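Local coordinates for hypothetical protein (PDB 4OO3) that is of unknown function but is probably an NAD(P)-dependent oxidoreductase, with a Rossmann-fold domain followed by a second domain built on a mixed beta sheet, at residues H190-V195 / W305-P310; R250-I255 / K283-G288; V184-H189 / T316-M321; R202-L207 / A268-L273. One frame throughout, in Å; residues are numbered along the deposited sequence.

Interaction 1. Residues H190-V195 / W305-P310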
loop_
_atom_site.group_PDB
_atom_site.type_symbol
_atom_site.label_atom_id
_atom_site.label_comp_id
_atom_site.label_asym_id
_atom_site.label_seq_id
_atom_site.Cartn_x
_atom_site.Cartn_y
_atom_site.Cartn_z
ATOM N N HIS A 190 6.317 0.823 12.691
ATOM C CA HIS A 190 6.213 1.397 14.031
ATOM C C HIS A 190 5.079 2.412 14.156
ATOM O O HIS A 190 4.867 3.230 13.269
ATOM C CB HIS A 190 7.557 1.991 14.445
ATOM C CG HIS A 190 8.638 0.964 14.550
ATOM N ND1 HIS A 190 9.402 0.578 13.469
ATOM C CD2 HIS A 190 9.044 0.198 15.590
ATOM C CE1 HIS A 190 10.251 -0.361 13.848
ATOM N NE2 HIS A 190 10.051 -0.613 15.129
ATOM N N LEU A 191 4.344 2.334 15.267
ATOM C CA LEU A 191 3.128 3.128 15.454
ATOM C C LEU A 191 3.469 4.579 15.734
ATOM O O LEU A 191 2.809 5.484 15.218
ATOM C CB LEU A 191 2.282 2.564 16.599
ATOM C CG LEU A 191 1.777 1.125 16.429
ATOM C CD1 LEU A 191 1.486 0.486 17.776
ATOM C CD2 LEU A 191 0.552 1.079 15.534
ATOM N N PHE A 192 4.506 4.793 16.534
ATOM C CA PHE A 192 4.913 6.128 16.953
ATOM C C PHE A 192 6.286 6.502 16.396
ATOM O O PHE A 192 7.274 5.796 16.624
ATOM C CB PHE A 192 4.945 6.215 18.482
ATOM C CG PHE A 192 5.291 7.581 18.994
ATOM C CD1 PHE A 192 4.463 8.660 18.722
ATOM C CD2 PHE A 192 6.451 7.796 19.723
ATOM C CE1 PHE A 192 4.774 9.927 19.178
ATOM C CE2 PHE A 192 6.769 9.064 20.185
ATOM C CZ PHE A 192 5.928 10.132 19.914
ATOM N N LYS A 193 6.338 7.626 15.683
ATOM C CA LYS A 193 7.586 8.152 15.139
ATOM C C LYS A 193 7.627 9.678 15.284
ATOM O O LYS A 193 6.578 10.328 15.319
ATOM C CB LYS A 193 7.725 7.751 13.668
ATOM N N LEU A 194 8.837 10.232 15.384
ATOM C CA LEU A 194 9.043 11.690 15.423
ATOM C C LEU A 194 9.319 12.250 14.022
ATOM O O LEU A 194 9.908 11.571 13.179
ATOM C CB LEU A 194 10.211 12.061 16.353
ATOM C CG LEU A 194 9.981 12.113 17.870
ATOM C CD1 LEU A 194 8.724 12.902 18.219
ATOM C CD2 LEU A 194 9.928 10.715 18.465
ATOM N N VAL A 195 8.891 13.491 13.785
ATOM C CA VAL A 195 9.144 14.189 12.517
ATOM C C VAL A 195 9.498 15.655 12.794
ATOM O O VAL A 195 8.615 16.477 13.060
ATOM C CB VAL A 195 7.925 14.122 11.568
ATOM C CG1 VAL A 195 8.285 14.691 10.201
ATOM C CG2 VAL A 195 7.418 12.691 11.434
ATOM N N TRP A 305 3.896 -4.585 13.716
ATOM C CA TRP A 305 3.816 -3.207 14.161
ATOM C C TRP A 305 4.260 -3.126 15.615
ATOM O O TRP A 305 3.548 -3.560 16.525
ATOM C CB TRP A 305 2.386 -2.678 14.016
ATOM C CG TRP A 305 2.044 -2.233 12.615
ATOM C CD1 TRP A 305 1.520 -2.996 11.616
ATOM C CD2 TRP A 305 2.214 -0.924 12.072
ATOM N NE1 TRP A 305 1.351 -2.243 10.479
ATOM C CE2 TRP A 305 1.775 -0.966 10.733
ATOM C CE3 TRP A 305 2.709 0.283 12.583
ATOM C CZ2 TRP A 305 1.801 0.154 9.903
ATOM C CZ3 TRP A 305 2.739 1.392 11.757
ATOM C CH2 TRP A 305 2.287 1.322 10.432
ATOM N N ASN A 306 5.450 -2.589 15.835
ATOM C CA ASN A 306 5.888 -2.284 17.182
ATOM C C ASN A 306 5.537 -0.837 17.509
ATOM O O ASN A 306 5.115 -0.082 16.630
ATOM C CB ASN A 306 7.383 -2.567 17.339
ATOM C CG ASN A 306 7.694 -4.052 17.302
ATOM O OD1 ASN A 306 6.958 -4.871 17.858
ATOM N ND2 ASN A 306 8.788 -4.408 16.645
ATOM N N TYR A 307 5.689 -0.458 18.774
ATOM C CA TYR A 307 5.323 0.884 19.193
ATOM C C TYR A 307 6.278 1.912 18.606
ATOM O O TYR A 307 5.869 2.806 17.871
ATOM C CB TYR A 307 5.280 1.032 20.716
ATOM C CG TYR A 307 4.881 2.438 21.091
ATOM C CD1 TYR A 307 3.605 2.906 20.797
ATOM C CD2 TYR A 307 5.788 3.320 21.668
ATOM C CE1 TYR A 307 3.230 4.199 21.092
ATOM C CE2 TYR A 307 5.418 4.618 21.973
ATOM C CZ TYR A 307 4.135 5.048 21.680
ATOM O OH TYR A 307 3.745 6.332 21.965
ATOM N N THR A 308 7.552 1.788 18.938
ATOM C CA THR A 308 8.545 2.720 18.432
ATOM C C THR A 308 9.908 2.049 18.428
ATOM O O THR A 308 10.106 1.029 19.087
ATOM C CB THR A 308 8.561 4.028 19.255
ATOM O OG1 THR A 308 9.152 5.077 18.482
ATOM C CG2 THR A 308 9.314 3.854 20.578
ATOM N N PHE A 309 10.837 2.624 17.671
ATOM C CA PHE A 309 12.176 2.050 17.526
ATOM C C PHE A 309 13.186 2.776 18.406
ATOM O O PHE A 309 13.046 3.978 18.649
ATOM C CB PHE A 309 12.641 2.069 16.058
ATOM C CG PHE A 309 12.414 3.382 15.346
ATOM C CD1 PHE A 309 13.281 4.450 15.523
ATOM C CD2 PHE A 309 11.343 3.537 14.477
ATOM C CE1 PHE A 309 13.077 5.648 14.859
ATOM C CE2 PHE A 309 11.134 4.732 13.810
ATOM C CZ PHE A 309 12.002 5.789 14.003
ATOM N N PRO A 310 14.212 2.048 18.889
ATOM C CA PRO A 310 15.292 2.731 19.605
ATOM C C PRO A 310 15.983 3.753 18.702
ATOM O O PRO A 310 16.025 3.559 17.488
ATOM C CB PRO A 310 16.254 1.593 19.990
ATOM C CG PRO A 310 15.864 0.420 19.157
ATOM C CD PRO A 310 14.413 0.587 18.829
#
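His190 and Phe309 meet as a T-shaped pair: the edge of the phenylalanine ring points at the face of the imidazole, with the planes 88° apart. The histidine side chain can be followed outward. CB lies 3.9 Å from Asn306 O. With CG anti to the carbonyl carbon (chi1 -63°), the ring runs out beside the side chain of Asn306 on the same face of the sheet. Phe309 CD2 stands over one face of the ring, nearest CG and ND1; CD2 packs 3.5 Å from Thr308 C, and CE1 and NE2 approach Phe309 CB, whose CH points onto the ring. ND1 is also hydrogen-bonded to Asp315, which probably holds the ring's rotation. With an alanine here, Phe309 would probably lose the ring its edge rests on, and Asp315 its imidazole partner. Farther along, Phe192 CB sits over the face of Tyr307, 3.5 Å from Tyr307 CZ, while the two rings are nearly parallel but slid apart. Leu191 N donates to Asn306 O (2.9 Å), Phe192 N to Tyr307 O (2.8 Å), and the hydroxyl of Thr308 closes the set by donating to Phe192 O at 2.7 Å. Leu191 CD2 reaches Trp305 CE3. This is the fraying end of a parallel strand pair: strands 183-190 and 297-306 leave the mixed sheet of the C-terminal domain together, their pairing carried briefly into the loops.

Interaction 2. Residues R250-I255 / K283-G288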
loop_
_atom_site.group_PDB
_atom_site.type_symbol
_atom_site.label_atom_id
_atom_site.label_comp_id
_atom_site.label_asym_id
_atom_site.label_seq_id
_atom_site.Cartn_x
_atom_site.Cartn_y
_atom_site.Cartn_z
ATOM N N ARG A 250 -2.258 -14.363 13.415
ATOM C CA ARG A 250 -2.483 -13.002 13.864
ATOM C C ARG A 250 -2.107 -12.915 15.334
ATOM O O ARG A 250 -2.348 -13.846 16.099
ATOM C CB ARG A 250 -3.945 -12.606 13.658
ATOM C CG ARG A 250 -4.956 -13.547 14.303
ATOM C CD ARG A 250 -6.370 -13.218 13.849
ATOM N NE ARG A 250 -6.942 -12.094 14.589
ATOM C CZ ARG A 250 -7.556 -12.199 15.769
ATOM N NH1 ARG A 250 -7.676 -13.367 16.380
ATOM N NH2 ARG A 250 -8.039 -11.115 16.355
ATOM N N TRP A 251 -1.489 -11.810 15.727
ATOM C CA TRP A 251 -1.097 -11.637 17.117
ATOM C C TRP A 251 -1.044 -10.163 17.474
ATOM O O TRP A 251 -1.196 -9.295 16.607
ATOM C CB TRP A 251 0.229 -12.355 17.425
ATOM C CG TRP A 251 1.447 -11.835 16.714
ATOM C CD1 TRP A 251 2.381 -10.956 17.205
ATOM C CD2 TRP A 251 1.884 -12.186 15.396
ATOM N NE1 TRP A 251 3.359 -10.735 16.267
ATOM C CE2 TRP A 251 3.079 -11.480 15.150
ATOM C CE3 TRP A 251 1.382 -13.035 14.400
ATOM C CZ2 TRP A 251 3.774 -11.588 13.941
ATOM C CZ3 TRP A 251 2.070 -13.142 13.209
ATOM C CH2 TRP A 251 3.253 -12.421 12.985
ATOM N N THR A 252 -0.844 -9.891 18.759
ATOM C CA THR A 252 -1.054 -8.559 19.292
ATOM C C THR A 252 0.232 -7.808 19.605
ATOM O O THR A 252 1.297 -8.401 19.762
ATOM C CB THR A 252 -1.902 -8.607 20.577
ATOM O OG1 THR A 252 -1.234 -9.389 21.569
ATOM C CG2 THR A 252 -3.275 -9.200 20.290
ATOM N N THR A 253 0.106 -6.485 19.664
ATOM C CA THR A 253 1.128 -5.619 20.216
ATOM C C THR A 253 0.498 -4.943 21.430
ATOM O O THR A 253 -0.592 -4.381 21.333
ATOM C CB THR A 253 1.599 -4.572 19.188
ATOM O OG1 THR A 253 2.175 -5.238 18.057
ATOM C CG2 THR A 253 2.631 -3.629 19.794
ATOM N N SER A 254 1.169 -5.027 22.574
ATOM C CA SER A 254 0.670 -4.411 23.802
ATOM C C SER A 254 0.973 -2.931 23.789
ATOM O O SER A 254 2.063 -2.529 23.395
ATOM C CB SER A 254 1.314 -5.044 25.033
ATOM O OG SER A 254 0.848 -6.366 25.205
ATOM N N ILE A 255 0.003 -2.124 24.209
ATOM C CA ILE A 255 0.213 -0.690 24.352
ATOM C C ILE A 255 -0.133 -0.275 25.779
ATOM O O ILE A 255 -1.230 -0.566 26.266
ATOM C CB ILE A 255 -0.648 0.134 23.370
ATOM C CG1 ILE A 255 -0.634 -0.467 21.960
ATOM C CG2 ILE A 255 -0.167 1.577 23.335
ATOM C CD1 ILE A 255 0.682 -0.308 21.230
ATOM N N LYS A 283 -4.370 -4.316 23.818
ATOM C CA LYS A 283 -3.846 -5.384 22.963
ATOM C C LYS A 283 -4.446 -5.261 21.570
ATOM O O LYS A 283 -5.642 -5.501 21.383
ATOM C CB LYS A 283 -4.213 -6.753 23.530
ATOM C CG LYS A 283 -3.747 -6.989 24.948
ATOM C CD LYS A 283 -2.317 -7.490 25.000
ATOM C CE LYS A 283 -1.944 -7.909 26.412
ATOM N NZ LYS A 283 -1.095 -9.128 26.401
ATOM N N VAL A 284 -3.614 -4.902 20.595
ATOM C CA VAL A 284 -4.074 -4.607 19.243
ATOM C C VAL A 284 -3.570 -5.693 18.317
ATOM O O VAL A 284 -2.369 -5.963 18.297
ATOM C CB VAL A 284 -3.520 -3.250 18.766
ATOM C CG1 VAL A 284 -3.979 -2.926 17.345
ATOM C CG2 VAL A 284 -3.940 -2.154 19.726
ATOM N N TYR A 285 -4.479 -6.305 17.554
ATOM C CA TYR A 285 -4.115 -7.325 16.559
ATOM C C TYR A 285 -3.613 -6.685 15.267
ATOM O O TYR A 285 -4.191 -6.872 14.194
ATOM C CB TYR A 285 -5.290 -8.268 16.272
ATOM C CG TYR A 285 -5.443 -9.407 17.257
ATOM C CD1 TYR A 285 -6.222 -9.266 18.409
ATOM C CD2 TYR A 285 -4.819 -10.634 17.031
ATOM C CE1 TYR A 285 -6.370 -10.310 19.307
ATOM C CE2 TYR A 285 -4.961 -11.686 17.923
ATOM C CZ TYR A 285 -5.736 -11.517 19.057
ATOM O OH TYR A 285 -5.877 -12.553 19.945
ATOM N N CYS A 286 -2.513 -5.946 15.392
ATOM C CA CYS A 286 -1.884 -5.236 14.281
ATOM C C CYS A 286 -0.714 -6.022 13.676
ATOM O O CYS A 286 0.073 -5.471 12.924
ATOM C CB CYS A 286 -1.395 -3.852 14.749
ATOM S SG CYS A 286 -0.334 -3.868 16.218
ATOM N N ASN A 287 -0.598 -7.305 14.003
ATOM C CA ASN A 287 0.456 -8.148 13.452
ATOM C C ASN A 287 -0.165 -9.357 12.784
ATOM O O ASN A 287 -1.197 -9.850 13.228
ATOM C CB ASN A 287 1.402 -8.620 14.552
ATOM C CG ASN A 287 1.884 -7.494 15.433
ATOM O OD1 ASN A 287 2.753 -6.722 15.048
ATOM N ND2 ASN A 287 1.329 -7.400 16.626
ATOM N N GLY A 288 0.446 -9.827 11.706
ATOM C CA GLY A 288 0.001 -11.061 11.082
ATOM C C GLY A 288 0.930 -11.525 9.979
ATOM O O GLY A 288 1.785 -10.769 9.527
#
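Arg250 to Ile255 and Lys283 to Gly288 run antiparallel with a beta bulge between them: Trp251 pairs with Asn287 and Thr253 with Val284, so one residue is extra on the second strand, where Tyr285 centres an inverse gamma turn. The turn brings the Tyr285 ring between two side chains of the first strand. On one face the guanidinium of Arg250 lies flat, planes 11° apart and centres separated by 3.5 Å, a cation-pi stack with NH2 over the middle of the ring. Thr252 CG2 presses on the opposite face, 3.4 Å from the centroid of the Tyr285 ring. The arginine chain bends at chi3 (-81°), turning its flat end back over the tyrosine, and its NE forms a salt bridge with Glu214. On the other side of the sheet, Asn287 CB packs against the five-membered ring of Trp251, and Gly288 CA fits 3.6 Å from Trp251 CZ3. The Asn287 amide does double duty: ND2 gives a nearly straight bond to Thr253 OG1 (2.7 Å), in its own amide plane, and another to Trp251 O (3.2 Å), reaching that oxygen from above the carbonyl plane. Asn287 OD1 accepts from Trp305 N, and Thr253 OG1 is also bonded to Trp305 O, tying the pair to the next strand, 297-306. Strand 243-255 borders the mixed sheet; helix 419-439 packs on Arg250, and Ile304 touches Trp251.

Interaction 3. Residues V184-H189 / T316-M321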
loop_
_atom_site.group_PDB
_atom_site.type_symbol
_atom_site.label_atom_id
_atom_site.label_comp_id
_atom_site.label_asym_id
_atom_site.label_seq_id
_atom_site.Cartn_x
_atom_site.Cartn_y
_atom_site.Cartn_z
ATOM N N VAL A 184 9.301 -14.483 -0.110
ATOM C CA VAL A 184 9.186 -14.151 1.309
ATOM C C VAL A 184 9.334 -12.639 1.479
ATOM O O VAL A 184 10.322 -12.084 1.022
ATOM C CB VAL A 184 10.284 -14.858 2.132
ATOM C CG1 VAL A 184 10.208 -14.447 3.597
ATOM C CG2 VAL A 184 10.174 -16.376 2.001
ATOM N N LYS A 185 8.356 -11.988 2.125
ATOM C CA LYS A 185 8.409 -10.540 2.435
ATOM C C LYS A 185 7.989 -10.252 3.875
ATOM O O LYS A 185 6.879 -10.586 4.291
ATOM C CB LYS A 185 7.514 -9.739 1.493
ATOM C CG LYS A 185 7.957 -9.840 0.051
ATOM C CD LYS A 185 7.108 -9.002 -0.889
ATOM C CE LYS A 185 7.508 -9.275 -2.330
ATOM N NZ LYS A 185 8.879 -8.787 -2.641
ATOM N N GLU A 186 8.887 -9.632 4.630
ATOM C CA GLU A 186 8.671 -9.405 6.051
ATOM C C GLU A 186 8.963 -7.946 6.375
ATOM O O GLU A 186 10.045 -7.448 6.071
ATOM C CB GLU A 186 9.572 -10.328 6.869
ATOM C CG GLU A 186 9.247 -11.808 6.699
ATOM C CD GLU A 186 10.281 -12.726 7.330
ATOM O OE1 GLU A 186 11.498 -12.520 7.102
ATOM O OE2 GLU A 186 9.871 -13.671 8.043
ATOM N N SER A 187 7.990 -7.266 6.975
ATOM C CA SER A 187 8.131 -5.859 7.330
ATOM C C SER A 187 7.903 -5.665 8.816
ATOM O O SER A 187 7.053 -6.327 9.409
ATOM C CB SER A 187 7.128 -5.004 6.556
ATOM O OG SER A 187 7.210 -5.256 5.174
ATOM N N VAL A 188 8.679 -4.760 9.405
ATOM C CA VAL A 188 8.456 -4.294 10.767
ATOM C C VAL A 188 8.238 -2.784 10.701
ATOM O O VAL A 188 9.151 -2.038 10.333
ATOM C CB VAL A 188 9.656 -4.601 11.678
ATOM C CG1 VAL A 188 9.362 -4.185 13.114
ATOM C CG2 VAL A 188 10.010 -6.081 11.605
ATOM N N HIS A 189 7.023 -2.355 11.042
ATOM C CA HIS A 189 6.648 -0.943 11.065
ATOM C C HIS A 189 6.443 -0.487 12.497
ATOM O O HIS A 189 6.398 -1.305 13.406
ATOM C CB HIS A 189 5.365 -0.728 10.265
ATOM C CG HIS A 189 5.533 -0.981 8.801
ATOM N ND1 HIS A 189 6.172 -0.091 7.965
ATOM C CD2 HIS A 189 5.166 -2.029 8.028
ATOM C CE1 HIS A 189 6.187 -0.579 6.737
ATOM N NE2 HIS A 189 5.583 -1.754 6.748
ATOM N N THR A 316 12.081 -1.817 9.307
ATOM C CA THR A 316 12.904 -2.797 8.608
ATOM C C THR A 316 12.109 -3.565 7.554
ATOM O O THR A 316 10.878 -3.641 7.610
ATOM C CB THR A 316 13.562 -3.790 9.591
ATOM O OG1 THR A 316 12.565 -4.587 10.238
ATOM C CG2 THR A 316 14.363 -3.040 10.645
ATOM N N HIS A 317 12.831 -4.121 6.584
ATOM C CA HIS A 317 12.233 -4.988 5.569
ATOM C C HIS A 317 13.260 -5.956 4.998
ATOM O O HIS A 317 14.395 -5.573 4.708
ATOM C CB HIS A 317 11.613 -4.174 4.428
ATOM C CG HIS A 317 10.899 -5.011 3.409
ATOM N ND1 HIS A 317 9.594 -5.424 3.567
ATOM C CD2 HIS A 317 11.315 -5.529 2.229
ATOM C CE1 HIS A 317 9.234 -6.153 2.527
ATOM N NE2 HIS A 317 10.260 -6.234 1.701
ATOM N N PHE A 318 12.851 -7.213 4.870
ATOM C CA PHE A 318 13.669 -8.259 4.250
ATOM C C PHE A 318 12.790 -9.061 3.322
ATOM O O PHE A 318 11.660 -9.397 3.678
ATOM C CB PHE A 318 14.274 -9.205 5.294
ATOM C CG PHE A 318 14.809 -10.503 4.717
ATOM C CD1 PHE A 318 16.051 -10.549 4.104
ATOM C CD2 PHE A 318 14.068 -11.676 4.795
ATOM C CE1 PHE A 318 16.544 -11.731 3.583
ATOM C CE2 PHE A 318 14.554 -12.858 4.274
ATOM C CZ PHE A 318 15.797 -12.885 3.671
ATOM N N SER A 319 13.306 -9.367 2.135
ATOM C CA SER A 319 12.579 -10.191 1.181
ATOM C C SER A 319 13.505 -11.027 0.314
ATOM O O SER A 319 14.665 -10.659 0.069
ATOM C CB SER A 319 11.685 -9.330 0.290
ATOM O OG SER A 319 12.451 -8.499 -0.561
ATOM N N VAL A 320 12.973 -12.153 -0.146
ATOM C CA VAL A 320 13.670 -13.028 -1.076
ATOM C C VAL A 320 12.690 -13.468 -2.147
ATOM O O VAL A 320 11.528 -13.745 -1.852
ATOM C CB VAL A 320 14.191 -14.303 -0.391
ATOM C CG1 VAL A 320 15.201 -15.010 -1.284
ATOM C CG2 VAL A 320 14.810 -13.977 0.954
HETATM N N MSE A 321 13.159 -13.532 -3.386
HETATM C CA MSE A 321 12.416 -14.222 -4.440
HETATM C C MSE A 321 13.410 -15.126 -5.112
HETATM O O MSE A 321 14.443 -14.680 -5.611
HETATM C CB MSE A 321 11.631 -13.297 -5.371
HETATM C CG MSE A 321 12.384 -12.128 -5.977
HETATM SE SE MSE A 321 11.101 -11.054 -7.039
HETATM C CE MSE A 321 10.800 -12.314 -8.514
HETATM O O HOH W 1 10.447 -11.024 -2.531
#
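Val184 and Val320 open a regular run of backbone bonds: Val184 N to Val320 O and Val320 N to Val184 O are both 2.9 Å. Reciprocal pairs follow at Glu186 with Phe318 and at Val188 with Thr316, and the strand directions are 177° apart. Between them lie the non-hydrogen-bonded pairs, where Ser187 OG and His317 ND1 share a hydrogen bond of 2.9 Å. The hydroxyl sits at the edge of the imidazole, near its plane; chi1 of -176° swings that ring back across the neighbouring strand. A leucine in place of His317 would probably leave Ser187 OG without this partner. Among the looser contacts, Thr316 OG1 lies alongside Val188, 3.2 Å from Val188 CB, and Lys185 CG packs against Ser319 CB at 3.8 Å. Charge and water come last: Lys185 NZ forms a salt bridge with Glu230 of helix 220-231 and also binds a water at 2.7 Å, which makes a weak bond to Val320 O. Helices 155-164 and 220-231 cover the face bearing Lys185, Ser187, His317 and Ser319. Such even antiparallel pairing under a helical layer suits the inner strands of an open-faced mixed sheet of the alpha+beta kind, as in the C-terminal domains of related Rossmann oxidoreductases.

Interaction 4. Residues R202-L207 / A268-L273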
loop_
_atom_site.group_PDB
_atom_site.type_symbol
_atom_site.label_atom_id
_atom_site.label_comp_id
_atom_site.label_asym_id
_atom_site.label_seq_id
_atom_site.Cartn_x
_atom_site.Cartn_y
_atom_site.Cartn_z
ATOM N N ARG A 202 -1.799 9.555 15.562
ATOM C CA ARG A 202 -2.786 8.749 14.844
ATOM C C ARG A 202 -4.167 8.896 15.481
ATOM O O ARG A 202 -4.266 9.093 16.679
ATOM C CB ARG A 202 -2.374 7.278 14.850
ATOM C CG ARG A 202 -1.073 7.014 14.116
ATOM C CD ARG A 202 -0.675 5.556 14.196
ATOM N NE ARG A 202 0.623 5.330 13.562
ATOM C CZ ARG A 202 0.820 5.255 12.247
ATOM N NH1 ARG A 202 -0.189 5.389 11.397
ATOM N NH2 ARG A 202 2.041 5.047 11.776
ATOM N N PRO A 203 -5.237 8.787 14.679
ATOM C CA PRO A 203 -6.576 8.813 15.260
ATOM C C PRO A 203 -6.772 7.688 16.271
ATOM O O PRO A 203 -6.140 6.638 16.150
ATOM C CB PRO A 203 -7.496 8.611 14.048
ATOM C CG PRO A 203 -6.635 8.049 12.978
ATOM C CD PRO A 203 -5.272 8.607 13.218
ATOM N N VAL A 204 -7.630 7.913 17.264
ATOM C CA VAL A 204 -7.909 6.902 18.287
ATOM C C VAL A 204 -8.345 5.568 17.700
ATOM O O VAL A 204 -7.957 4.520 18.208
ATOM C CB VAL A 204 -8.977 7.353 19.314
ATOM C CG1 VAL A 204 -8.336 8.213 20.390
ATOM C CG2 VAL A 204 -10.144 8.081 18.648
ATOM N N TRP A 205 -9.128 5.613 16.623
ATOM C CA TRP A 205 -9.684 4.391 16.024
ATOM C C TRP A 205 -8.664 3.601 15.214
ATOM O O TRP A 205 -8.965 2.481 14.782
ATOM C CB TRP A 205 -10.924 4.687 15.161
ATOM C CG TRP A 205 -10.754 5.835 14.233
ATOM C CD1 TRP A 205 -11.175 7.119 14.438
ATOM C CD2 TRP A 205 -10.102 5.824 12.959
ATOM N NE1 TRP A 205 -10.829 7.901 13.373
ATOM C CE2 TRP A 205 -10.171 7.133 12.447
ATOM C CE3 TRP A 205 -9.472 4.833 12.196
ATOM C CZ2 TRP A 205 -9.633 7.479 11.209
ATOM C CZ3 TRP A 205 -8.937 5.180 10.961
ATOM C CH2 TRP A 205 -9.019 6.490 10.486
ATOM N N TYR A 206 -7.474 4.170 14.993
ATOM C CA TYR A 206 -6.407 3.450 14.305
ATOM C C TYR A 206 -6.052 2.160 15.047
ATOM O O TYR A 206 -5.703 1.161 14.434
ATOM C CB TYR A 206 -5.153 4.320 14.150
ATOM C CG TYR A 206 -4.052 3.631 13.363
ATOM C CD1 TYR A 206 -4.024 3.691 11.972
ATOM C CD2 TYR A 206 -3.051 2.905 14.005
ATOM C CE1 TYR A 206 -3.028 3.055 11.241
ATOM C CE2 TYR A 206 -2.048 2.267 13.282
ATOM C CZ TYR A 206 -2.044 2.346 11.901
ATOM O OH TYR A 206 -1.062 1.713 11.174
ATOM N N LEU A 207 -6.149 2.192 16.367
ATOM C CA LEU A 207 -5.816 1.040 17.193
ATOM C C LEU A 207 -7.016 0.112 17.432
ATOM O O LEU A 207 -6.893 -0.902 18.126
ATOM C CB LEU A 207 -5.218 1.533 18.511
ATOM C CG LEU A 207 -3.912 2.318 18.331
ATOM C CD1 LEU A 207 -3.453 2.917 19.650
ATOM C CD2 LEU A 207 -2.816 1.431 17.769
ATOM N N ALA A 268 -6.112 7.484 28.002
ATOM C CA ALA A 268 -6.334 6.038 27.909
ATOM C C ALA A 268 -7.508 5.592 28.792
ATOM O O ALA A 268 -7.431 5.766 30.009
ATOM C CB ALA A 268 -5.070 5.302 28.327
ATOM N N TYR A 269 -8.580 5.006 28.240
ATOM C CA TYR A 269 -8.759 4.683 26.821
ATOM C C TYR A 269 -10.164 5.092 26.383
ATOM O O TYR A 269 -11.062 5.175 27.214
ATOM C CB TYR A 269 -8.612 3.173 26.599
ATOM C CG TYR A 269 -7.253 2.610 26.933
ATOM C CD1 TYR A 269 -6.194 2.737 26.046
ATOM C CD2 TYR A 269 -7.028 1.937 28.127
ATOM C CE1 TYR A 269 -4.944 2.219 26.338
ATOM C CE2 TYR A 269 -5.780 1.414 28.432
ATOM C CZ TYR A 269 -4.738 1.559 27.535
ATOM O OH TYR A 269 -3.489 1.050 27.820
ATOM N N PRO A 270 -10.370 5.341 25.077
ATOM C CA PRO A 270 -11.731 5.537 24.588
ATOM C C PRO A 270 -12.624 4.343 24.867
ATOM O O PRO A 270 -12.142 3.222 25.019
ATOM C CB PRO A 270 -11.546 5.706 23.081
ATOM C CG PRO A 270 -10.192 6.298 22.948
ATOM C CD PRO A 270 -9.373 5.691 24.052
ATOM N N ASP A 271 -13.921 4.603 24.916
ATOM C CA ASP A 271 -14.907 3.616 25.309
ATOM C C ASP A 271 -14.936 2.403 24.379
ATOM O O ASP A 271 -15.047 1.261 24.832
ATOM C CB ASP A 271 -16.279 4.276 25.319
ATOM C CG ASP A 271 -17.291 3.477 26.075
ATOM O OD1 ASP A 271 -17.058 3.212 27.274
ATOM O OD2 ASP A 271 -18.322 3.126 25.468
ATOM N N PHE A 272 -14.826 2.667 23.081
ATOM C CA PHE A 272 -14.909 1.629 22.054
ATOM C C PHE A 272 -13.676 0.721 21.959
ATOM O O PHE A 272 -13.676 -0.227 21.176
ATOM C CB PHE A 272 -15.188 2.264 20.684
ATOM C CG PHE A 272 -14.088 3.164 20.189
ATOM C CD1 PHE A 272 -13.046 2.652 19.426
ATOM C CD2 PHE A 272 -14.100 4.525 20.478
ATOM C CE1 PHE A 272 -12.032 3.475 18.972
ATOM C CE2 PHE A 272 -13.086 5.354 20.024
ATOM C CZ PHE A 272 -12.051 4.828 19.269
ATOM N N LEU A 273 -12.633 1.016 22.735
ATOM C CA LEU A 273 -11.416 0.199 22.761
ATOM C C LEU A 273 -11.344 -0.741 23.965
ATOM O O LEU A 273 -10.473 -1.601 24.017
ATOM C CB LEU A 273 -10.174 1.098 22.750
ATOM C CG LEU A 273 -9.776 1.715 21.408
ATOM C CD1 LEU A 273 -8.583 2.638 21.598
ATOM C CD2 LEU A 273 -9.456 0.648 20.369
#
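Val204 is the bump here, pushed from one short 3-10 turn toward another in the loops beside the mixed sheet of the C-terminal domain. It enters the notch between Pro270 and Phe272. One branch, CG1, meets the proline at Pro270 CG (3.7 Å), while CG2 comes at the edge of the phenylalanine, 3.8 Å from Phe272 CZ and near the plane of that ring. The crowded first torsion of Phe272 (chi1 64°) carries its ring across toward the valine, so that the two side chains cross at about a right angle. Phe272 CE1 also touches Trp205, 3.9 Å from Trp205 CA; the indole of this tryptophan is hydrogen-bonded through NE1 to Asp48. Leu273 fills the hollow on the other flank, its methyls set against the backbone of 204-207. Phe260 of helix 257-264 packs on Pro270, Leu207 and Leu273, joining both turns to that helix. The contact is made by van der Waals packing, side chains on side chains and on backbone, and its last touch is Leu273 CD2 on the carbonyl oxygen Leu207 O, at 3.7 Å.

Interactions 1, 2 and 3 belong to the mixed sheet of the C-terminal domain; interaction 4 joins loops beside it. The centre of interaction 3 lies nearest the centre of the chain, about 14 Å away, though all four are only partly buried; it is ordered by regular backbone bonds, whereas interaction 2, at the sheet's border, breaks that regularity and relies on stacked side chains and a bonded amide. Interaction 1 sits between them: Asn306 N bonds to His189 O toward interaction 3, and Trp305 joins it to interaction 2. Interaction 4, the farthest out, is apolar packing, yet Arg202 NE reaches Leu191 O of interaction 1. Interaction 3 touches neither interaction 2 nor interaction 4.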